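Local coordinates for protein orotidine 5'-phosphate decarboxylase (Pyrococcus horikoshii, PDB 2CZD) that probably catalyses the decarboxylation of orotidine 5'-monophosphate to UMP, the last step of de novo UMP biosynthesis, as a homodimeric TIM barrel, at residues I54-K59 against D80-H85; I102-E107 against I131-V136; T66-A71 against V96-E101. One frame throughout, in Å; residues are numbered along the deposited sequence.

Contact 1: I54-K59 against D80-H85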
loop_
_atom_site.group_PDB
_atom_site.type_symbol
_atom_site.label_atom_id
_atom_site.label_comp_id
_atom_site.label_asym_id
_atom_site.label_seq_id
_atom_site.Cartn_x
_atom_site.Cartn_y
_atom_site.Cartn_z
ATOM N N ILE B 54 10.067 -14.113 7.623
ATOM C CA ILE B 54 9.925 -12.982 6.712
ATOM C C ILE B 54 8.815 -12.007 7.046
ATOM O O ILE B 54 7.685 -12.406 7.342
ATOM C CB ILE B 54 9.692 -13.491 5.261
ATOM C CG1 ILE B 54 10.904 -14.314 4.805
ATOM C CG2 ILE B 54 9.465 -12.322 4.310
ATOM C CD1 ILE B 54 10.672 -15.046 3.502
ATOM N N ILE B 55 9.164 -10.728 7.043
ATOM C CA ILE B 55 8.185 -9.672 7.239
ATOM C C ILE B 55 7.958 -9.014 5.878
ATOM O O ILE B 55 8.915 -8.592 5.223
ATOM C CB ILE B 55 8.688 -8.564 8.183
ATOM C CG1 ILE B 55 8.891 -9.116 9.584
ATOM C CG2 ILE B 55 7.649 -7.401 8.234
ATOM C CD1 ILE B 55 9.722 -8.160 10.492
ATOM N N ALA B 56 6.702 -8.917 5.443
ATOM C CA ALA B 56 6.389 -8.241 4.183
ATOM C C ALA B 56 5.937 -6.826 4.561
ATOM O O ALA B 56 4.829 -6.636 5.096
ATOM C CB ALA B 56 5.281 -8.990 3.422
ATOM N N ASP B 57 6.824 -5.862 4.322
ATOM C CA ASP B 57 6.608 -4.455 4.661
ATOM C C ASP B 57 5.786 -3.845 3.537
ATOM O O ASP B 57 6.304 -3.121 2.679
ATOM C CB ASP B 57 7.966 -3.743 4.797
ATOM C CG ASP B 57 7.834 -2.339 5.351
ATOM O OD1 ASP B 57 6.695 -1.847 5.452
ATOM O OD2 ASP B 57 8.868 -1.714 5.671
ATOM N N LEU B 58 4.500 -4.172 3.545
ATOM C CA LEU B 58 3.602 -3.662 2.501
ATOM C C LEU B 58 2.834 -2.406 2.897
ATOM O O LEU B 58 2.415 -1.646 2.021
ATOM C CB LEU B 58 2.600 -4.742 2.107
ATOM C CG LEU B 58 3.199 -6.122 1.842
ATOM C CD1 LEU B 58 2.081 -7.068 1.381
ATOM C CD2 LEU B 58 4.293 -6.024 0.790
ATOM N N LYS B 59 2.674 -2.181 4.204
ATOM C CA LYS B 59 1.898 -1.044 4.733
ATOM C C LYS B 59 0.549 -1.028 4.029
ATOM O O LYS B 59 0.119 -0.015 3.456
ATOM C CB LYS B 59 2.642 0.280 4.550
ATOM C CG LYS B 59 3.927 0.340 5.373
ATOM C CD LYS B 59 4.514 1.753 5.445
ATOM C CE LYS B 59 5.845 1.810 6.218
ATOM N NZ LYS B 59 6.939 1.034 5.535
ATOM N N ASP B 80 5.756 -14.436 7.030
ATOM C CA ASP B 80 5.334 -14.765 8.379
ATOM C C ASP B 80 4.587 -13.601 9.014
ATOM O O ASP B 80 3.779 -13.805 9.913
ATOM C CB ASP B 80 6.544 -15.133 9.234
ATOM C CG ASP B 80 7.193 -16.402 8.766
ATOM O OD1 ASP B 80 6.612 -17.493 8.997
ATOM O OD2 ASP B 80 8.268 -16.297 8.153
ATOM N N TYR B 81 4.871 -12.379 8.556
ATOM C CA TYR B 81 4.202 -11.188 9.094
ATOM C C TYR B 81 3.960 -10.199 7.980
ATOM O O TYR B 81 4.755 -10.101 7.051
ATOM C CB TYR B 81 5.054 -10.443 10.144
ATOM C CG TYR B 81 5.631 -11.302 11.230
ATOM C CD1 TYR B 81 6.834 -11.979 11.027
ATOM C CD2 TYR B 81 4.963 -11.477 12.438
ATOM C CE1 TYR B 81 7.359 -12.817 12.013
ATOM C CE2 TYR B 81 5.481 -12.322 13.437
ATOM C CZ TYR B 81 6.675 -12.985 13.203
ATOM O OH TYR B 81 7.154 -13.865 14.151
ATOM N N VAL B 82 2.866 -9.446 8.080
ATOM C CA VAL B 82 2.597 -8.413 7.093
ATOM C C VAL B 82 2.404 -7.112 7.854
ATOM O O VAL B 82 1.680 -7.080 8.861
ATOM C CB VAL B 82 1.289 -8.707 6.285
ATOM C CG1 VAL B 82 0.889 -7.483 5.478
ATOM C CG2 VAL B 82 1.508 -9.893 5.338
ATOM N N ILE B 83 3.083 -6.053 7.397
ATOM C CA ILE B 83 2.917 -4.725 8.002
ATOM C C ILE B 83 1.683 -4.060 7.383
ATOM O O ILE B 83 1.554 -3.965 6.156
ATOM C CB ILE B 83 4.171 -3.859 7.787
ATOM C CG1 ILE B 83 5.327 -4.501 8.555
ATOM C CG2 ILE B 83 3.942 -2.405 8.286
ATOM C CD1 ILE B 83 6.695 -3.789 8.409
ATOM N N VAL B 84 0.783 -3.590 8.245
ATOM C CA VAL B 84 -0.461 -2.975 7.805
ATOM C C VAL B 84 -0.674 -1.641 8.492
ATOM O O VAL B 84 -0.242 -1.439 9.637
ATOM C CB VAL B 84 -1.668 -3.892 8.141
ATOM C CG1 VAL B 84 -1.502 -5.236 7.476
ATOM C CG2 VAL B 84 -1.782 -4.047 9.659
ATOM N N HIS B 85 -1.307 -0.709 7.791
ATOM C CA HIS B 85 -1.616 0.591 8.398
ATOM C C HIS B 85 -2.817 0.437 9.322
ATOM O O HIS B 85 -3.622 -0.486 9.173
ATOM C CB HIS B 85 -2.001 1.623 7.332
ATOM C CG HIS B 85 -0.857 2.457 6.849
ATOM N ND1 HIS B 85 -0.240 3.403 7.639
ATOM C CD2 HIS B 85 -0.227 2.495 5.646
ATOM C CE1 HIS B 85 0.720 3.991 6.946
ATOM N NE2 HIS B 85 0.749 3.458 5.730
#
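The carbonyl oxygen of Ile54 is gripped by two successive backbone donors, Asp80 N and Tyr81 N: Asp80 N lies 2.8 Å from Ile54 O, and Tyr81 N reaches the same oxygen within its carbonyl plane. Asp80 completes a ring of bonds by turning its carboxylate back, so that Asp80 OD2 takes Ile54 N at 2.9 Å through the anti lone pair; Lys47 is a second partner of that oxygen. Parallel pairing then continues with Ala56 N to Tyr81 O (2.8 Å, nearly straight at 175°) and Ile83 N to Ala56 O.

Inside the barrel, Ile83 lays its CG1 branch against Ile55 CG2 (3.7 Å), while its CD1 methyl presses on the carboxylate of Asp57, 3.5 Å from OD1. With CG anti to the backbone N (chi1 -171°), Asp57 sends that carboxylate to Lys59, whose chain bends at chi4 to bring NZ within 2.9 Å of Asp57 OD1 on the syn side. Asp57 OD2 makes a salt bridge with Lys29, and Lys59, the proton donor, also pairs with Asp62 of the second subunit. An alanine here would probably leave Lys29 and Lys59 without the carboxylate between them and uncover the Ile83 methyl. Lys29, Asp57, Lys59 and Asp62 of the second subunit thus form an alternating row of charges beside the apolar Ile55 and Ile83, probably suited to the substrate site.

Contact 2: I102-E107 against I131-V136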
loop_
_atom_site.group_PDB
_atom_site.type_symbol
_atom_site.label_atom_id
_atom_site.label_comp_id
_atom_site.label_asym_id
_atom_site.label_seq_id
_atom_site.Cartn_x
_atom_site.Cartn_y
_atom_site.Cartn_z
ATOM N N ILE B 102 0.454 -9.895 12.078
ATOM C CA ILE B 102 0.599 -8.553 11.576
ATOM C C ILE B 102 1.405 -7.646 12.468
ATOM O O ILE B 102 1.574 -7.896 13.664
ATOM C CB ILE B 102 -0.789 -7.881 11.379
ATOM C CG1 ILE B 102 -1.562 -7.837 12.706
ATOM C CG2 ILE B 102 -1.591 -8.646 10.309
ATOM C CD1 ILE B 102 -2.765 -6.855 12.708
ATOM N N ILE B 103 1.909 -6.579 11.863
ATOM C CA ILE B 103 2.664 -5.538 12.563
ATOM C C ILE B 103 1.943 -4.267 12.120
ATOM O O ILE B 103 1.765 -4.051 10.925
ATOM C CB ILE B 103 4.136 -5.503 12.105
ATOM C CG1 ILE B 103 4.856 -6.742 12.646
ATOM C CG2 ILE B 103 4.820 -4.184 12.590
ATOM C CD1 ILE B 103 6.192 -7.028 11.969
ATOM N N MET B 104 1.535 -3.423 13.067
ATOM C CA MET B 104 0.774 -2.215 12.735
ATOM C C MET B 104 1.561 -0.924 12.731
ATOM O O MET B 104 2.439 -0.725 13.543
ATOM C CB MET B 104 -0.416 -2.075 13.705
ATOM C CG MET B 104 -1.435 -3.195 13.553
ATOM S SD MET B 104 -2.715 -3.183 14.855
ATOM C CE MET B 104 -3.552 -1.593 14.532
ATOM N N VAL B 105 1.210 -0.028 11.807
ATOM C CA VAL B 105 1.862 1.269 11.717
ATOM C C VAL B 105 1.088 2.245 12.587
ATOM O O VAL B 105 -0.111 2.498 12.352
ATOM C CB VAL B 105 1.835 1.842 10.271
ATOM C CG1 VAL B 105 2.400 3.277 10.266
ATOM C CG2 VAL B 105 2.608 0.934 9.321
ATOM N N VAL B 106 1.773 2.796 13.585
ATOM C CA VAL B 106 1.150 3.767 14.470
ATOM C C VAL B 106 1.826 5.131 14.422
ATOM O O VAL B 106 1.288 6.114 14.922
ATOM C CB VAL B 106 1.128 3.258 15.937
ATOM C CG1 VAL B 106 0.440 1.907 15.996
ATOM C CG2 VAL B 106 2.550 3.189 16.517
ATOM N N GLU B 107 3.001 5.187 13.815
ATOM C CA GLU B 107 3.759 6.431 13.718
ATOM C C GLU B 107 4.753 6.257 12.570
ATOM O O GLU B 107 5.274 5.157 12.367
ATOM C CB GLU B 107 4.513 6.666 15.032
ATOM C CG GLU B 107 5.250 7.998 15.084
ATOM C CD GLU B 107 5.871 8.264 16.448
ATOM O OE1 GLU B 107 5.144 8.197 17.460
ATOM O OE2 GLU B 107 7.075 8.558 16.504
ATOM N N ILE B 131 -6.457 -4.599 19.185
ATOM C CA ILE B 131 -6.223 -5.680 18.242
ATOM C C ILE B 131 -5.148 -6.682 18.652
ATOM O O ILE B 131 -5.238 -7.866 18.321
ATOM C CB ILE B 131 -5.911 -5.085 16.844
ATOM C CG1 ILE B 131 -7.211 -4.518 16.247
ATOM C CG2 ILE B 131 -5.318 -6.151 15.911
ATOM C CD1 ILE B 131 -7.044 -3.827 14.917
ATOM N N GLU B 132 -4.156 -6.205 19.404
ATOM C CA GLU B 132 -3.033 -7.024 19.853
ATOM C C GLU B 132 -2.274 -7.711 18.699
ATOM O O GLU B 132 -2.248 -8.939 18.582
ATOM C CB GLU B 132 -3.472 -8.057 20.909
ATOM C CG GLU B 132 -4.056 -7.414 22.152
ATOM C CD GLU B 132 -4.573 -8.428 23.175
ATOM O OE1 GLU B 132 -5.059 -7.984 24.234
ATOM O OE2 GLU B 132 -4.515 -9.654 22.921
ATOM N N PRO B 133 -1.688 -6.908 17.796
ATOM C CA PRO B 133 -0.914 -7.449 16.672
ATOM C C PRO B 133 0.399 -7.997 17.258
ATOM O O PRO B 133 0.687 -7.815 18.444
ATOM C CB PRO B 133 -0.628 -6.210 15.818
ATOM C CG PRO B 133 -0.464 -5.134 16.877
ATOM C CD PRO B 133 -1.636 -5.433 17.809
ATOM N N PHE B 134 1.187 -8.661 16.426
ATOM C CA PHE B 134 2.488 -9.142 16.892
ATOM C C PHE B 134 3.323 -7.950 17.359
ATOM O O PHE B 134 4.014 -8.021 18.376
ATOM C CB PHE B 134 3.229 -9.862 15.758
ATOM C CG PHE B 134 4.674 -10.191 16.084
ATOM C CD1 PHE B 134 5.713 -9.399 15.603
ATOM C CD2 PHE B 134 4.987 -11.295 16.872
ATOM C CE1 PHE B 134 7.047 -9.691 15.888
ATOM C CE2 PHE B 134 6.312 -11.599 17.165
ATOM C CZ PHE B 134 7.351 -10.797 16.672
ATOM N N GLY B 135 3.269 -6.858 16.604
ATOM C CA GLY B 135 4.041 -5.690 16.985
ATOM C C GLY B 135 3.648 -4.418 16.271
ATOM O O GLY B 135 2.688 -4.398 15.497
ATOM N N VAL B 136 4.379 -3.350 16.582
ATOM C CA VAL B 136 4.196 -2.045 15.952
ATOM C C VAL B 136 5.584 -1.502 15.676
ATOM O O VAL B 136 6.573 -1.980 16.239
ATOM C CB VAL B 136 3.433 -1.012 16.835
ATOM C CG1 VAL B 136 2.045 -1.542 17.170
ATOM C CG2 VAL B 136 4.225 -0.689 18.093
HETATM O O HOH W 1 -0.696 -10.718 14.797
#
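Pro133 is a bump received by a hollow between Ile102 and Met104 of the neighbouring strand. Pro133 CB sits 3.6 Å from Ile102 CG1, and Pro133 CG lies 3.6 Å from Met104 SD, so one edge of the pyrrolidine ring is wedged between a branched chain and a thioether. Ile102 achieves this by placing CG1 between its backbone N and carbonyl carbon (chi1 59°), the crowded position, which swings the branch over the proline. Ile131, in the last turn of helix 121-131, closes the hollow from beyond: Ile131 CG2 touches both Met104 SD (4.1 Å) and Ile102 CD1, crossing each chain at about a right angle. Farther along the Met104 face, Val136 CG1 meets Val106 CG1 at 4.0 Å.

On the other face of the sheet Gly135 brings no side chain, and Ile103 leans its CG2 on the Gly135 carbonyl while Ile103 CG1 runs alongside Phe134 and meets that ring at the edge, 4.1 Å from Phe134 CD1.

The backbones join through one sound bond, Met104 N to Gly135 O (2.9 Å, 157°), and a weak one from Phe134 N to Ile102 O. A water accepts from Ile102 N at 3.1 Å and, weakly, from Phe134 N, bridging the place where the second strand has yet to form. Polar bonding is thus sparse, and the join between strands 101-105 and 135-137 of the beta-alpha-beta unit relies largely on apolar packing, of Pro133 and Ile131 at one end and Val136 at the other.

Contact 3: T66-A71 against V96-E101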
loop_
_atom_site.group_PDB
_atom_site.type_symbol
_atom_site.label_atom_id
_atom_site.label_comp_id
_atom_site.label_asym_id
_atom_site.label_seq_id
_atom_site.Cartn_x
_atom_site.Cartn_y
_atom_site.Cartn_z
ATOM N N THR B 66 -9.664 -6.364 -0.450
ATOM C CA THR B 66 -8.424 -6.291 -1.214
ATOM C C THR B 66 -7.230 -6.571 -0.294
ATOM O O THR B 66 -6.289 -7.251 -0.696
ATOM C CB THR B 66 -8.320 -4.944 -1.915
ATOM O OG1 THR B 66 -9.441 -4.828 -2.807
ATOM C CG2 THR B 66 -7.010 -4.835 -2.730
ATOM N N ASN B 67 -7.280 -6.063 0.942
ATOM C CA ASN B 67 -6.217 -6.356 1.901
ATOM C C ASN B 67 -6.156 -7.870 2.090
ATOM O O ASN B 67 -5.077 -8.462 2.134
ATOM C CB ASN B 67 -6.521 -5.713 3.259
ATOM C CG ASN B 67 -5.891 -4.345 3.410
ATOM O OD1 ASN B 67 -5.455 -3.740 2.430
ATOM N ND2 ASN B 67 -5.844 -3.847 4.646
ATOM N N ARG B 68 -7.328 -8.491 2.191
ATOM C CA ARG B 68 -7.397 -9.951 2.365
ATOM C C ARG B 68 -6.767 -10.695 1.183
ATOM O O ARG B 68 -5.985 -11.623 1.374
ATOM C CB ARG B 68 -8.854 -10.378 2.520
ATOM C CG ARG B 68 -9.081 -11.888 2.526
ATOM C CD ARG B 68 -10.577 -12.169 2.612
ATOM N NE ARG B 68 -11.106 -11.731 3.904
ATOM C CZ ARG B 68 -11.984 -10.743 4.061
ATOM N NH1 ARG B 68 -12.453 -10.086 3.004
ATOM N NH2 ARG B 68 -12.378 -10.398 5.279
ATOM N N LEU B 69 -7.116 -10.295 -0.035
ATOM C CA LEU B 69 -6.548 -10.936 -1.217
ATOM C C LEU B 69 -5.027 -10.791 -1.269
ATOM O O LEU B 69 -4.308 -11.738 -1.612
ATOM C CB LEU B 69 -7.165 -10.337 -2.477
ATOM C CG LEU B 69 -8.634 -10.638 -2.719
ATOM C CD1 LEU B 69 -9.118 -9.797 -3.862
ATOM C CD2 LEU B 69 -8.813 -12.130 -3.035
ATOM N N ILE B 70 -4.532 -9.600 -0.945
ATOM C CA ILE B 70 -3.095 -9.392 -0.961
ATOM C C ILE B 70 -2.429 -10.266 0.114
ATOM O O ILE B 70 -1.403 -10.909 -0.137
ATOM C CB ILE B 70 -2.753 -7.915 -0.705
ATOM C CG1 ILE B 70 -3.280 -7.056 -1.866
ATOM C CG2 ILE B 70 -1.251 -7.748 -0.525
ATOM C CD1 ILE B 70 -3.195 -5.559 -1.563
ATOM N N ALA B 71 -3.012 -10.281 1.311
ATOM C CA ALA B 71 -2.472 -11.068 2.427
ATOM C C ALA B 71 -2.450 -12.566 2.093
ATOM O O ALA B 71 -1.476 -13.269 2.376
ATOM C CB ALA B 71 -3.318 -10.830 3.680
ATOM N N VAL B 96 -6.432 -8.797 7.331
ATOM C CA VAL B 96 -5.092 -9.340 7.177
ATOM C C VAL B 96 -4.781 -10.276 8.348
ATOM O O VAL B 96 -4.263 -11.365 8.131
ATOM C CB VAL B 96 -4.029 -8.210 7.150
ATOM C CG1 VAL B 96 -2.641 -8.790 6.921
ATOM C CG2 VAL B 96 -4.370 -7.208 6.037
ATOM N N LYS B 97 -5.086 -9.859 9.576
ATOM C CA LYS B 97 -4.793 -10.680 10.764
ATOM C C LYS B 97 -5.486 -12.059 10.700
ATOM O O LYS B 97 -5.002 -13.046 11.239
ATOM C CB LYS B 97 -5.234 -9.942 12.031
ATOM C CG LYS B 97 -4.689 -10.554 13.307
ATOM C CD LYS B 97 -5.103 -9.716 14.480
ATOM C CE LYS B 97 -4.337 -10.089 15.752
ATOM N NZ LYS B 97 -4.486 -11.525 16.112
ATOM N N GLU B 98 -6.619 -12.110 10.030
ATOM C CA GLU B 98 -7.335 -13.364 9.873
ATOM C C GLU B 98 -6.457 -14.414 9.199
ATOM O O GLU B 98 -6.577 -15.601 9.505
ATOM C CB GLU B 98 -8.578 -13.125 9.023
ATOM C CG GLU B 98 -9.392 -14.345 8.659
ATOM C CD GLU B 98 -10.598 -13.957 7.809
ATOM O OE1 GLU B 98 -11.497 -13.282 8.347
ATOM O OE2 GLU B 98 -10.647 -14.305 6.605
ATOM N N LEU B 99 -5.566 -13.976 8.304
ATOM C CA LEU B 99 -4.700 -14.892 7.556
ATOM C C LEU B 99 -3.273 -15.102 8.058
ATOM O O LEU B 99 -2.599 -16.050 7.628
ATOM C CB LEU B 99 -4.645 -14.450 6.090
ATOM C CG LEU B 99 -6.029 -14.350 5.458
ATOM C CD1 LEU B 99 -5.891 -13.883 4.018
ATOM C CD2 LEU B 99 -6.720 -15.712 5.528
ATOM N N GLY B 100 -2.807 -14.234 8.951
ATOM C CA GLY B 100 -1.450 -14.366 9.457
ATOM C C GLY B 100 -1.115 -13.253 10.433
ATOM O O GLY B 100 -1.923 -12.344 10.658
ATOM N N GLU B 101 0.083 -13.299 11.003
ATOM C CA GLU B 101 0.481 -12.286 11.976
ATOM C C GLU B 101 0.768 -10.945 11.332
ATOM O O GLU B 101 1.261 -10.853 10.203
ATOM C CB GLU B 101 1.677 -12.784 12.794
ATOM C CG GLU B 101 1.308 -14.025 13.616
ATOM C CD GLU B 101 2.406 -14.476 14.543
ATOM O OE1 GLU B 101 2.583 -13.828 15.590
ATOM O OE2 GLU B 101 3.100 -15.471 14.217
#
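Asn67 opens the contact by resting its CB against Val96 CG2 at 3.8 Å, with its amide nitrogen ND2 close to the same methyl. The amide is held at both ends from outside the pair, OD1 by the backbone N of Asp62 and ND2 by the carbonyl of Ser92, which fixes its rotation beside the valine methyl.

One residue on, Arg68 reaches across to the other segment. Its CG stands anti to the backbone N (chi1 172°) and the chain bends at chi3, bringing the guanidinium edge toward Glu98: Arg68 NE is 3.8 Å from Glu98 OE2, a long salt bridge, with the two flat groups 28° apart. Beneath this charged pair the apolar part of the arginine is used as well, for Arg68 CG lies 4.0 Å from Leu99 CD1, the two side chains crossing at about a right angle. The same leucine methyl, Leu99 CD1, approaches the backbone oxygen Arg68 O at 3.5 Å.

A turn of helix after Asn67 comes Ala71, whose small CB fits between two branches of the other segment, 3.9 Å from Val96 CG1 and 4.0 Å from Leu99 CD1. The joint is therefore apolar within and charged at its margin.

In the barrel's outer layer it joins helix 64-76 to Val96 of helix 90-97 and to the turn that follows it. Val96 also faces inward to Val82 and Val84 of strand 81-85 and to Ile102 of strand 101-105, Leu99 reaches Phe75 farther along helix 64-76, and Leu69 and Ile70 turn to the second subunit.

How the contacts relate
The three contacts illustrate how a TIM barrel joins neighbouring strands and then packs helices outside them. Contacts 1 and 2 pair neighbouring strands and are in series along the chain, their centres about 10 Å apart; strands 81-85 and 101-105 stitch them together, with Val84 N 2.9 Å from Ile103 O, and the Tyr81 ring packs on Phe134. Contact 3 lies outside both, about 10 Å from contact 1 and 14 Å from contact 2, centre to centre. Val96 touches a strand of each, Val96 CG2 meeting Val84 CG1 at 3.8 Å and Val96 CG1 meeting Ile102 CG2 at 3.5 Å. Contact 1 alone carries the proton donor Lys59; contact 3 includes Thr66 of the substrate-binding site.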